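Alpha-1,3-glucanase (Paenibacillus glycanilyticus, PDB 6K0P) probably hydrolyses the alpha-1,3-glucosidic bonds of alpha-1,3-glucan, as a glycoside hydrolase of family 87. Local coordinates at residues T37-K41 against P42-A46; K455-E458 against Y459-G463. The protein carries 1 engineered substitution. All coordinates share one frame; numbering follows the deposited sequence.

Interaction 1. Residues T37-K41 against P42-A46; sequences TPNFK and PGDYA
ND2 of Asn-39 comes down on OD1 of Asp-44 from above the carboxylate, the amide and carboxylate planes 71° apart. This nearly straight hydrogen bond is 3.0 Å from ND2 of Asn-39 to OD1 of Asp-44, and the oxygen lies in the amide plane. From the opposite face the backbone N of Ala-46 reaches the same OD1 at 2.8 Å, closing an Asx turn, and Gly-47 N is a further donor to it. The other end of the Asn-39 amide faces its own chain: with CG set between the backbone N and the carbonyl carbon (chi1 65°), OD1 accepts from Lys-41 N at 2.9 Å, a second Asx turn. Both ends of the amide are held, which fixes its rotation. CB of Ala-46 packs against Thr-37 O (3.4 Å) and Asn-39 ND2 (3.7 Å). At the bend, CB of Asp-44 rests 3.8 Å from CB of Lys-41, whose NZ stays 4.2 Å from Asp-44 OD2, beyond a salt bridge. Glu-48 takes the backbone N of Gly-43, whose positive phi suits the turn. Two Asx turns, from Asn-39 and Asp-44, and a type II beta turn from Lys-41 to Asp-44 shape this surface loop between strands 34-35 and 55-57.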
ATOM      1  N   THR A  37      -1.775  19.001  14.875  1.00 11.34           N
ATOM      2  CA  THR A  37      -3.206  18.769  14.771  0.66 10.57           C
ATOM      3  C   THR A  37      -3.515  18.088  13.437  1.00 11.75           C
ATOM      4  O   THR A  37      -2.951  18.468  12.406  1.00 13.01           O
ATOM      5  CB  THR A  37      -3.940  20.107  14.842  0.66 12.05           C
ATOM      6  OG1 THR A  37      -3.700  20.702  16.123  0.66 15.03           O
ATOM      7  CG2 THR A  37      -5.445  19.910  14.623  0.66 11.05           C
ATOM      8  N   PRO A  38      -4.402  17.096  13.419  1.00 12.59           N
ATOM      9  CA  PRO A  38      -4.658  16.360  12.177  1.00 12.15           C
ATOM     10  C   PRO A  38      -5.380  17.173  11.117  1.00 11.88           C
ATOM     11  O   PRO A  38      -6.201  18.054  11.406  1.00 14.31           O
ATOM     12  CB  PRO A  38      -5.522  15.182  12.639  1.00 11.26           C
ATOM     13  CG  PRO A  38      -5.159  14.992  14.083  1.00 19.93           C
ATOM     14  CD  PRO A  38      -4.950  16.402  14.596  1.00 15.35           C
ATOM     15  N   ASN A  39      -5.048  16.871   9.865  1.00 11.67           N
ATOM     16  CA  ASN A  39      -5.826  17.312   8.714  1.00 10.75           C
ATOM     17  C   ASN A  39      -5.713  16.240   7.635  1.00 10.59           C
ATOM     18  O   ASN A  39      -5.003  15.241   7.800  1.00 11.18           O
ATOM     19  CB  ASN A  39      -5.394  18.709   8.237  1.00 11.68           C
ATOM     20  CG  ASN A  39      -3.969  18.735   7.711  1.00 12.20           C
ATOM     21  OD1 ASN A  39      -3.613  17.977   6.811  1.00 12.55           O
ATOM     22  ND2 ASN A  39      -3.140  19.603   8.279  1.00 10.54           N
ATOM     23  N   PHE A  40      -6.408  16.455   6.516  1.00 12.69           N
ATOM     24  CA  PHE A  40      -6.420  15.503   5.412  1.00 11.00           C
ATOM     25  C   PHE A  40      -5.709  16.051   4.172  1.00 10.71           C
ATOM     26  O   PHE A  40      -6.015  15.655   3.046  1.00 13.16           O
ATOM     27  CB  PHE A  40      -7.854  15.106   5.054  1.00 11.23           C
ATOM     28  CG  PHE A  40      -8.582  14.331   6.134  1.00 11.60           C
ATOM     29  CD1 PHE A  40      -8.030  13.195   6.709  1.00 12.25           C
ATOM     30  CD2 PHE A  40      -9.856  14.723   6.536  1.00 13.65           C
ATOM     31  CE1 PHE A  40      -8.724  12.477   7.677  1.00 14.55           C
ATOM     32  CE2 PHE A  40     -10.546  14.016   7.511  1.00 14.13           C
ATOM     33  CZ  PHE A  40      -9.982  12.892   8.080  1.00 14.58           C
ATOM     34  N   LYS A  41      -4.738  16.951   4.358  1.00 10.74           N
ATOM     35  CA  LYS A  41      -4.145  17.676   3.232  1.00 12.41           C
ATOM     36  C   LYS A  41      -2.937  16.935   2.659  1.00 11.08           C
ATOM     37  O   LYS A  41      -1.955  16.710   3.388  1.00 11.90           O
ATOM     38  CB  LYS A  41      -3.719  19.066   3.679  1.00 12.35           C
ATOM     39  CG  LYS A  41      -4.886  19.956   4.077  1.00 13.31           C
ATOM     40  CD  LYS A  41      -4.446  21.123   4.975  1.00 20.52           C
ATOM     41  CE  LYS A  41      -3.564  22.081   4.230  1.00 18.46           C
ATOM     42  NZ  LYS A  41      -3.405  23.399   4.946  1.00 12.38           N
ATOM     43  N   PRO A  42      -2.935  16.574   1.378  1.00 10.77           N
ATOM     44  CA  PRO A  42      -1.681  16.142   0.755  1.00 10.97           C
ATOM     45  C   PRO A  42      -0.700  17.302   0.746  1.00 11.38           C
ATOM     46  O   PRO A  42      -1.092  18.469   0.741  1.00 12.62           O
ATOM     47  CB  PRO A  42      -2.094  15.750  -0.674  1.00 14.83           C
ATOM     48  CG  PRO A  42      -3.584  15.652  -0.644  1.00 19.35           C
ATOM     49  CD  PRO A  42      -4.044  16.620   0.412  1.00 13.69           C
ATOM     50  N   GLY A  43       0.589  16.981   0.731  1.00 10.40           N
ATOM     51  CA  GLY A  43       1.586  18.035   0.734  1.00 12.30           C
ATOM     52  C   GLY A  43       1.756  18.710   2.073  1.00 14.25           C
ATOM     53  O   GLY A  43       2.342  19.794   2.143  1.00 14.01           O
ATOM     54  N   ASP A  44       1.265  18.101   3.145  1.00 11.08           N
ATOM     55  CA  ASP A  44       1.283  18.678   4.482  1.00 10.70           C
ATOM     56  C   ASP A  44       1.849  17.647   5.448  1.00 10.22           C
ATOM     57  O   ASP A  44       1.569  16.451   5.312  1.00 10.72           O
ATOM     58  CB  ASP A  44      -0.160  19.015   4.872  1.00 12.04           C
ATOM     59  CG  ASP A  44      -0.257  19.732   6.182  1.00 12.06           C
ATOM     60  OD1 ASP A  44      -0.348  19.074   7.236  1.00 11.15           O
ATOM     61  OD2 ASP A  44      -0.246  20.982   6.142  1.00 14.06           O
ATOM     62  N   TYR A  45       2.646  18.097   6.425  1.00  9.53           N
ATOM     63  CA  TYR A  45       3.278  17.144   7.341  1.00  9.85           C
ATOM     64  C   TYR A  45       2.283  16.425   8.247  1.00  8.89           C
ATOM     65  O   TYR A  45       2.588  15.329   8.726  1.00 10.50           O
ATOM     66  CB  TYR A  45       4.403  17.809   8.155  1.00 10.57           C
ATOM     67  CG  TYR A  45       5.570  18.219   7.282  1.00 10.38           C
ATOM     68  CD1 TYR A  45       6.434  17.269   6.729  1.00 10.97           C
ATOM     69  CD2 TYR A  45       5.781  19.554   6.978  1.00 10.36           C
ATOM     70  CE1 TYR A  45       7.478  17.653   5.901  1.00 11.41           C
ATOM     71  CE2 TYR A  45       6.828  19.949   6.155  1.00 11.30           C
ATOM     72  CZ  TYR A  45       7.673  18.993   5.631  1.00 12.07           C
ATOM     73  OH  TYR A  45       8.701  19.405   4.808  1.00 13.37           O
ATOM     74  N   ALA A  46       1.111  17.011   8.516  1.00  9.06           N
ATOM     75  CA  ALA A  46       0.080  16.261   9.228  1.00 10.19           C
ATOM     76  C   ALA A  46      -0.721  15.407   8.262  1.00  9.23           C
ATOM     77  O   ALA A  46      -0.893  14.198   8.479  1.00 10.53           O
ATOM     78  CB  ALA A  46      -0.858  17.211   9.982  1.00 10.39           C
TER

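Interaction 2. Residues K455-E458 against Y459-G463; sequences KINE and YQNFG. With GLC (alpha-D-glucopyranose), chain C; SO4 (sulfate ion), chain I.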
ATOM      1  N   LYS A 455     -20.965  20.555  -4.435  1.00 17.98           N
ATOM      2  CA  LYS A 455     -19.595  20.977  -4.696  1.00 18.37           C
ATOM      3  C   LYS A 455     -19.003  21.612  -3.451  1.00 21.96           C
ATOM      4  O   LYS A 455     -19.613  22.496  -2.842  1.00 24.77           O
ATOM      5  CB  LYS A 455     -19.546  21.962  -5.865  1.00 22.51           C
ATOM      6  CG  LYS A 455     -18.143  22.195  -6.414  1.00 23.58           C
ATOM      7  CD  LYS A 455     -18.191  22.997  -7.698  1.00 25.57           C
ATOM      8  CE  LYS A 455     -16.817  23.509  -8.085  1.00 27.78           C
ATOM      9  NZ  LYS A 455     -15.927  22.420  -8.560  1.00 21.55           N
ATOM     10  N   ILE A 456     -17.811  21.157  -3.076  1.00 17.97           N
ATOM     11  CA  ILE A 456     -17.112  21.683  -1.911  1.00 17.05           C
ATOM     12  C   ILE A 456     -15.716  22.182  -2.227  1.00 17.72           C
ATOM     13  O   ILE A 456     -15.140  22.907  -1.401  1.00 19.33           O
ATOM     14  CB  ILE A 456     -17.075  20.674  -0.746  1.00 23.48           C
ATOM     15  CG1 ILE A 456     -16.453  19.366  -1.213  1.00 19.74           C
ATOM     16  CG2 ILE A 456     -18.472  20.429  -0.212  1.00 22.74           C
ATOM     17  CD1 ILE A 456     -16.369  18.308  -0.117  1.00 23.57           C
ATOM     18  N   ASN A 457     -15.156  21.823  -3.373  1.00 15.44           N
ATOM     19  CA  ASN A 457     -13.818  22.246  -3.779  1.00 17.00           C
ATOM     20  C   ASN A 457     -13.665  21.942  -5.267  1.00 15.98           C
ATOM     21  O   ASN A 457     -14.621  21.532  -5.938  1.00 16.00           O
ATOM     22  CB  ASN A 457     -12.728  21.619  -2.901  1.00 17.42           C
ATOM     23  CG  ASN A 457     -12.724  20.089  -2.953  1.00 14.89           C
ATOM     24  OD1 ASN A 457     -13.078  19.485  -3.962  1.00 15.67           O
ATOM     25  ND2 ASN A 457     -12.312  19.466  -1.857  1.00 20.11           N
ATOM     26  N   GLU A 458     -12.460  22.135  -5.785  1.00 16.45           N
ATOM     27  CA  GLU A 458     -12.217  22.001  -7.213  1.00 14.95           C
ATOM     28  C   GLU A 458     -12.109  20.554  -7.673  1.00 16.03           C
ATOM     29  O   GLU A 458     -11.920  20.310  -8.873  1.00 17.78           O
ATOM     30  CB  GLU A 458     -10.924  22.725  -7.571  1.00 20.30           C
ATOM     31  CG  GLU A 458      -9.721  22.173  -6.816  1.00 28.07           C
ATOM     32  CD  GLU A 458      -9.302  23.038  -5.628  1.00 36.77           C
ATOM     33  OE1 GLU A 458     -10.086  23.175  -4.649  1.00 29.67           O
ATOM     34  OE2 GLU A 458      -8.171  23.576  -5.677  1.00 37.91           O
ATOM     35  N   TYR A 459     -12.227  19.594  -6.772  1.00 13.70           N
ATOM     36  CA  TYR A 459     -11.984  18.203  -7.112  1.00 14.28           C
ATOM     37  C   TYR A 459     -13.271  17.400  -7.039  1.00 12.47           C
ATOM     38  O   TYR A 459     -14.295  17.839  -6.498  1.00 14.31           O
ATOM     39  CB  TYR A 459     -11.009  17.581  -6.110  1.00 12.88           C
ATOM     40  CG  TYR A 459      -9.685  18.275  -5.957  1.00 12.37           C
ATOM     41  CD1 TYR A 459      -8.667  18.062  -6.869  1.00 15.25           C
ATOM     42  CD2 TYR A 459      -9.438  19.102  -4.863  1.00 12.79           C
ATOM     43  CE1 TYR A 459      -7.429  18.673  -6.717  1.00 16.10           C
ATOM     44  CE2 TYR A 459      -8.203  19.721  -4.702  1.00 14.29           C
ATOM     45  CZ  TYR A 459      -7.210  19.497  -5.631  1.00 16.12           C
ATOM     46  OH  TYR A 459      -5.979  20.102  -5.473  1.00 19.02           O
ATOM     47  N   GLN A 460     -13.198  16.190  -7.586  1.00 13.30           N
ATOM     48  CA  GLN A 460     -14.130  15.154  -7.171  1.00 13.68           C
ATOM     49  C   GLN A 460     -13.690  14.623  -5.813  1.00 12.67           C
ATOM     50  O   GLN A 460     -12.515  14.707  -5.444  1.00 13.40           O
ATOM     51  CB  GLN A 460     -14.203  14.044  -8.217  1.00 12.69           C
ATOM     52  CG  GLN A 460     -14.986  14.465  -9.463  1.00 13.04           C
ATOM     53  CD  GLN A 460     -14.941  13.420 -10.549  1.00 13.57           C
ATOM     54  OE1 GLN A 460     -15.133  12.234 -10.278  1.00 14.75           O
ATOM     55  NE2 GLN A 460     -14.661  13.840 -11.782  1.00 13.80           N
ATOM     56  N   ASN A 461     -14.657  14.116  -5.047  1.00 13.16           N
ATOM     57  CA  ASN A 461     -14.457  13.819  -3.635  1.00 10.11           C
ATOM     58  C   ASN A 461     -14.831  12.370  -3.390  1.00 13.30           C
ATOM     59  O   ASN A 461     -15.941  11.952  -3.731  1.00 12.97           O
ATOM     60  CB  ASN A 461     -15.324  14.749  -2.780  1.00 12.00           C
ATOM     61  CG  ASN A 461     -15.168  16.213  -3.179  1.00 13.82           C
ATOM     62  OD1 ASN A 461     -16.149  16.896  -3.459  1.00 15.01           O
ATOM     63  ND2 ASN A 461     -13.931  16.693  -3.218  1.00 12.74           N
ATOM     64  N   PHE A 462     -13.908  11.606  -2.808  1.00 10.56           N
ATOM     65  CA  PHE A 462     -14.021  10.153  -2.791  1.00 10.91           C
ATOM     66  C   PHE A 462     -14.307   9.604  -1.404  1.00 11.84           C
ATOM     67  O   PHE A 462     -13.681  10.013  -0.422  1.00 12.38           O
ATOM     68  CB  PHE A 462     -12.789   9.529  -3.454  1.00 11.71           C
ATOM     69  CG  PHE A 462     -12.785   9.790  -4.908  1.00 10.25           C
ATOM     70  CD1 PHE A 462     -13.488   8.956  -5.760  1.00 11.38           C
ATOM     71  CD2 PHE A 462     -12.222  10.955  -5.417  1.00 12.06           C
ATOM     72  CE1 PHE A 462     -13.575   9.238  -7.111  1.00 11.14           C
ATOM     73  CE2 PHE A 462     -12.298  11.243  -6.763  1.00 10.59           C
ATOM     74  CZ  PHE A 462     -12.983  10.392  -7.615  1.00 13.02           C
ATOM     75  N   GLY A 463     -15.281   8.689  -1.336  1.00 10.58           N
ATOM     76  CA  GLY A 463     -15.624   8.015  -0.105  1.00 11.43           C
ATOM     77  C   GLY A 463     -14.650   6.900   0.222  1.00  9.96           C
ATOM     78  O   GLY A 463     -13.751   6.568  -0.553  1.00 11.32           O
TER
HETATM   79  C1  GLC C   1     -13.279  12.114 -14.674  1.00 19.91           C
HETATM   80  C2  GLC C   1     -12.112  11.376 -15.256  1.00 18.84           C
HETATM   81  C3  GLC C   1     -12.336   9.891 -15.375  1.00 16.28           C
HETATM   82  C4  GLC C   1     -12.816   9.382 -14.043  1.00 15.94           C
HETATM   83  C5  GLC C   1     -14.107  10.105 -13.724  1.00 12.61           C
HETATM   84  C6  GLC C   1     -14.628   9.665 -12.385  1.00 13.47           C
HETATM   85  O1  GLC C   1     -14.192  12.163 -15.596  1.00 26.83           O
HETATM   86  O2  GLC C   1     -11.750  11.925 -16.510  1.00 21.56           O
HETATM   87  O3  GLC C   1     -11.044   9.347 -15.464  1.00 17.91           O
HETATM   88  O4  GLC C   1     -13.045   7.975 -14.070  1.00 16.05           O
HETATM   89  O5  GLC C   1     -13.865  11.471 -13.603  1.00 14.01           O
HETATM   90  O6  GLC C   1     -15.733  10.396 -11.936  1.00 14.20           O
HETATM   91  S   SO4 I2005     -24.404  22.474  -4.113  1.00 43.15           S
HETATM   92  O1  SO4 I2005     -23.108  22.658  -4.780  1.00 26.68           O
HETATM   93  O2  SO4 I2005     -25.205  23.694  -4.220  1.00 45.57           O
HETATM   94  O3  SO4 I2005     -25.132  21.369  -4.744  1.00 28.94           O
HETATM   95  O4  SO4 I2005     -24.191  22.174  -2.697  1.00 38.73           O
HETATM   96  O   HOH W   1     -16.384  19.185  -4.730  1.00 14.90           O
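OD1 of Asn-457 takes two hydrogen bonds from the chain that follows it, 2.9 Å from Tyr-459 N, which closes an Asx turn, and 3.0 Å from Asn-461 ND2. The donors arrive from opposite faces of the Asn-457 amide plane, and the Asn-461 bond is nearly straight at 169°. Beside them, CG of Glu-458 sits over one face of the Tyr-459 ring, 3.7 Å from its centroid in a CH-pi contact. A bend at chi2 (-101°) lays the Glu-458 carboxylate almost parallel to that ring, the planes 7° apart. CG1 of Ile-456 touches Asn-461 OD1, and water 1 joins this oxygen to Ile-456 N and Tyr-459 O. Farther out, Asp-445 OD1 receives ND2 of both Asn-457 and Asn-461, holding the two amides in place, while Pro-114 O bonds the Tyr-459 hydroxyl. With an alanine in place of Asn-457, Tyr-459 N and one N-H of Asn-461 would probably lose their shared acceptor, and Asp-445 one of its two amide donors. The backbone N of Lys-455 binds a sulfate, probably from the crystallisation liquor. On the far side of the strand, Gln-460 grips a bound glucose: OE1 accepts from O6 at 2.5 Å and NE2 gives to O5 at 3.1 Å. Glu-529 and Gln-495 also bond this sugar. The Asx turn at Asn-457 sits at the entry to strand 460-462, which carries Gln-460 into a glycan pocket of the pectate-lyase-like domain.

Interaction 1 belongs to the D1 part of the catalytic region, interaction 2 to D2. Their centres are about 17 Å apart and their nearest atoms about 7 Å, without touching. In both, Asx turns shape the backbone, at Asn-39 and Asp-44 in interaction 1 and at Asn-457 in interaction 2, but the surroundings differ. The loop of interaction 1 lies near the calcium site, with the Ala-46 side chain about 9 Å from the ion, and it continues to the calcium ligands Ser-50 and Ser-53. Interaction 2 instead places Gln-460 directly on a glucose. Gln-460 is part of the glycan pocket, and another glucose lies about 8 Å from its side chain.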